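Long-range contact in methylenetetrahydrofolate--tRNA-(uracil-5-)-methyltransferase trmFO (Thermus thermophilus, PDB 3G5S), which uses FAD and methylenetetrahydrofolate to methylate uridine 54 of tRNA at C5, giving 5-methyluridine: residues G59-L67 against P392-V400. Sequence-based numbering, arbitrary orientation.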
# COMPACT_ATOMS: atom_id res chain seq x y z
N GLY A 59 5.08 -11.01 -14.47
CA GLY A 59 5.12 -12.45 -14.39
C GLY A 59 4.07 -13.07 -13.47
O GLY A 59 3.57 -12.42 -12.55
N GLU A 60 3.76 -14.34 -13.71
CA GLU A 60 2.82 -15.10 -12.88
C GLU A 60 3.39 -15.38 -11.49
O GLU A 60 2.69 -15.91 -10.62
CB GLU A 60 2.46 -16.42 -13.53
CG GLU A 60 1.50 -16.29 -14.69
CD GLU A 60 1.27 -17.61 -15.39
OE1 GLU A 60 1.77 -18.64 -14.89
OE2 GLU A 60 0.61 -17.62 -16.45
N THR A 61 4.65 -15.03 -11.30
CA THR A 61 5.25 -15.14 -9.98
C THR A 61 5.22 -13.82 -9.21
O THR A 61 5.71 -13.75 -8.09
CB THR A 61 6.71 -15.60 -10.06
OG1 THR A 61 7.46 -14.63 -10.81
CG2 THR A 61 6.81 -16.95 -10.75
N ASN A 62 4.63 -12.79 -9.82
CA ASN A 62 4.62 -11.44 -9.24
C ASN A 62 3.25 -11.05 -8.73
O ASN A 62 2.27 -11.11 -9.46
CB ASN A 62 5.07 -10.40 -10.26
CG ASN A 62 6.52 -10.54 -10.64
OD1 ASN A 62 7.40 -10.55 -9.78
ND2 ASN A 62 6.78 -10.63 -11.93
N ALA A 63 3.18 -10.63 -7.47
CA ALA A 63 1.92 -10.17 -6.89
C ALA A 63 1.31 -9.01 -7.70
O ALA A 63 0.09 -8.96 -7.89
CB ALA A 63 2.12 -9.76 -5.45
N LYS A 64 2.15 -8.09 -8.16
CA LYS A 64 1.66 -7.00 -9.00
C LYS A 64 1.17 -7.53 -10.35
O LYS A 64 0.25 -6.98 -10.94
CB LYS A 64 2.75 -5.94 -9.17
CG LYS A 64 2.95 -5.07 -7.91
CD LYS A 64 4.07 -4.05 -8.10
CE LYS A 64 4.27 -3.21 -6.85
NZ LYS A 64 3.30 -2.09 -6.73
N GLY A 65 1.78 -8.61 -10.83
CA GLY A 65 1.33 -9.25 -12.05
C GLY A 65 -0.08 -9.80 -11.91
O GLY A 65 -0.90 -9.69 -12.82
N LEU A 66 -0.38 -10.40 -10.76
CA LEU A 66 -1.74 -10.85 -10.51
C LEU A 66 -2.70 -9.66 -10.47
O LEU A 66 -3.77 -9.69 -11.08
CB LEU A 66 -1.83 -11.64 -9.21
CG LEU A 66 -3.24 -12.01 -8.75
CD1 LEU A 66 -4.02 -12.76 -9.83
CD2 LEU A 66 -3.21 -12.80 -7.46
N LEU A 67 -2.32 -8.59 -9.77
CA LEU A 67 -3.21 -7.43 -9.69
C LEU A 67 -3.45 -6.82 -11.07
O LEU A 67 -4.56 -6.39 -11.39
CB LEU A 67 -2.64 -6.41 -8.70
CG LEU A 67 -3.55 -5.21 -8.38
CD1 LEU A 67 -4.90 -5.64 -7.87
CD2 LEU A 67 -2.87 -4.31 -7.37
N PRO A 392 1.36 2.25 5.17
CA PRO A 392 0.74 1.84 3.90
C PRO A 392 1.20 0.49 3.38
O PRO A 392 2.28 -0.00 3.74
CB PRO A 392 1.18 2.94 2.92
CG PRO A 392 1.56 4.13 3.81
CD PRO A 392 2.16 3.48 5.03
N MSE A 393 0.40 -0.09 2.50
CA MSE A 393 0.64 -1.43 1.98
C MSE A 393 0.61 -1.44 0.45
O MSE A 393 -0.25 -0.81 -0.17
CB MSE A 393 -0.41 -2.39 2.54
CG MSE A 393 -0.22 -3.85 2.13
SE MSE A 393 1.58 -4.52 2.52
CE MSE A 393 1.69 -4.00 4.38
N TYR A 394 1.54 -2.19 -0.14
CA TYR A 394 1.50 -2.49 -1.56
C TYR A 394 1.26 -3.97 -1.79
O TYR A 394 1.32 -4.77 -0.86
CB TYR A 394 2.74 -1.97 -2.30
CG TYR A 394 4.10 -2.51 -1.89
CD1 TYR A 394 5.02 -1.70 -1.23
CD2 TYR A 394 4.50 -3.79 -2.24
CE1 TYR A 394 6.28 -2.17 -0.91
CE2 TYR A 394 5.76 -4.27 -1.91
CZ TYR A 394 6.65 -3.45 -1.25
OH TYR A 394 7.92 -3.89 -0.92
N ALA A 395 0.95 -4.34 -3.04
CA ALA A 395 0.62 -5.73 -3.35
C ALA A 395 1.81 -6.66 -3.10
O ALA A 395 2.92 -6.37 -3.53
CB ALA A 395 0.19 -5.84 -4.79
N ASN A 396 1.55 -7.77 -2.43
CA ASN A 396 2.57 -8.77 -2.16
C ASN A 396 1.89 -10.09 -1.81
O ASN A 396 0.70 -10.11 -1.46
CB ASN A 396 3.51 -8.32 -1.03
CG ASN A 396 2.81 -8.22 0.31
OD1 ASN A 396 2.29 -7.16 0.68
ND2 ASN A 396 2.76 -9.33 1.02
N TRP A 397 2.63 -11.18 -1.91
CA TRP A 397 2.05 -12.50 -1.71
C TRP A 397 1.65 -12.81 -0.27
O TRP A 397 0.90 -13.75 -0.04
CB TRP A 397 2.98 -13.59 -2.24
CG TRP A 397 3.13 -13.58 -3.73
CD1 TRP A 397 4.29 -13.42 -4.44
CD2 TRP A 397 2.09 -13.77 -4.70
NE1 TRP A 397 4.04 -13.51 -5.78
CE2 TRP A 397 2.70 -13.72 -5.98
CE3 TRP A 397 0.71 -13.98 -4.62
CZ2 TRP A 397 1.96 -13.87 -7.16
CZ3 TRP A 397 -0.02 -14.13 -5.80
CH2 TRP A 397 0.61 -14.08 -7.05
N GLY A 398 2.12 -12.03 0.70
CA GLY A 398 1.68 -12.22 2.07
C GLY A 398 0.22 -11.90 2.32
O GLY A 398 -0.34 -12.31 3.34
N LEU A 399 -0.41 -11.18 1.39
CA LEU A 399 -1.78 -10.70 1.56
C LEU A 399 -2.84 -11.77 1.29
O LEU A 399 -3.99 -11.59 1.68
CB LEU A 399 -2.04 -9.53 0.62
CG LEU A 399 -1.21 -8.28 0.89
CD1 LEU A 399 -1.43 -7.26 -0.20
CD2 LEU A 399 -1.51 -7.68 2.26
N VAL A 400 -2.47 -12.84 0.59
CA VAL A 400 -3.42 -13.89 0.23
C VAL A 400 -3.09 -15.17 0.98
O VAL A 400 -1.99 -15.30 1.53
CB VAL A 400 -3.44 -14.14 -1.30
CG1 VAL A 400 -3.83 -12.87 -2.05
CG2 VAL A 400 -2.10 -14.69 -1.78
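Trp397 lays one face of its indole over the start of helix 63-74, where Ala63 CA sits 3.9 Å from the centroid of the six-membered ring, 22° off the ring normal, a CH-pi contact. Alanine suits this first helical residue: its small side chain lets the indole come down onto the backbone, and its CB also packs against Trp397 CE2 (4.0 Å) and Asn396 CA (3.5 Å). With CG anti to its own carbonyl carbon, beside the backbone N (chi1 -68°), the ring is directed to the helix start. Its one polar atom, Trp397 NE1, donates to Thr61 O at 2.9 Å, an almost straight bond of 161°. The oxygen lies near the ring plane, whereas the donor stands well above the carbonyl plane. Farther round the ring, Leu66 CD2 meets Trp397 CZ3 at 3.8 Å in an oblique approach. Met374, Arg413 and Met416 of neighbouring helices also touch the indole.

Beside the tryptophan, Ala395 CB points toward the helix and is met by Ala63 CB at 4.4 Å and by one methyl of Leu67, CD2, at 4.3 Å. Lys64 runs its extended aliphatic chain past Ala395 CB, with Lys64 CG 4.2 Å away, and carries its ammonium to a salt bridge with Glu345. The same carboxylate oxygen, OE2, accepts the Ala395 backbone N-H, so Glu345 links both segments close to the bound FAD. Apolar packing thus dominates this buried contact, while the indole N-H, which would probably be costly to bury without an acceptor, has Thr61 O, and the lysine charge is paired with Glu345.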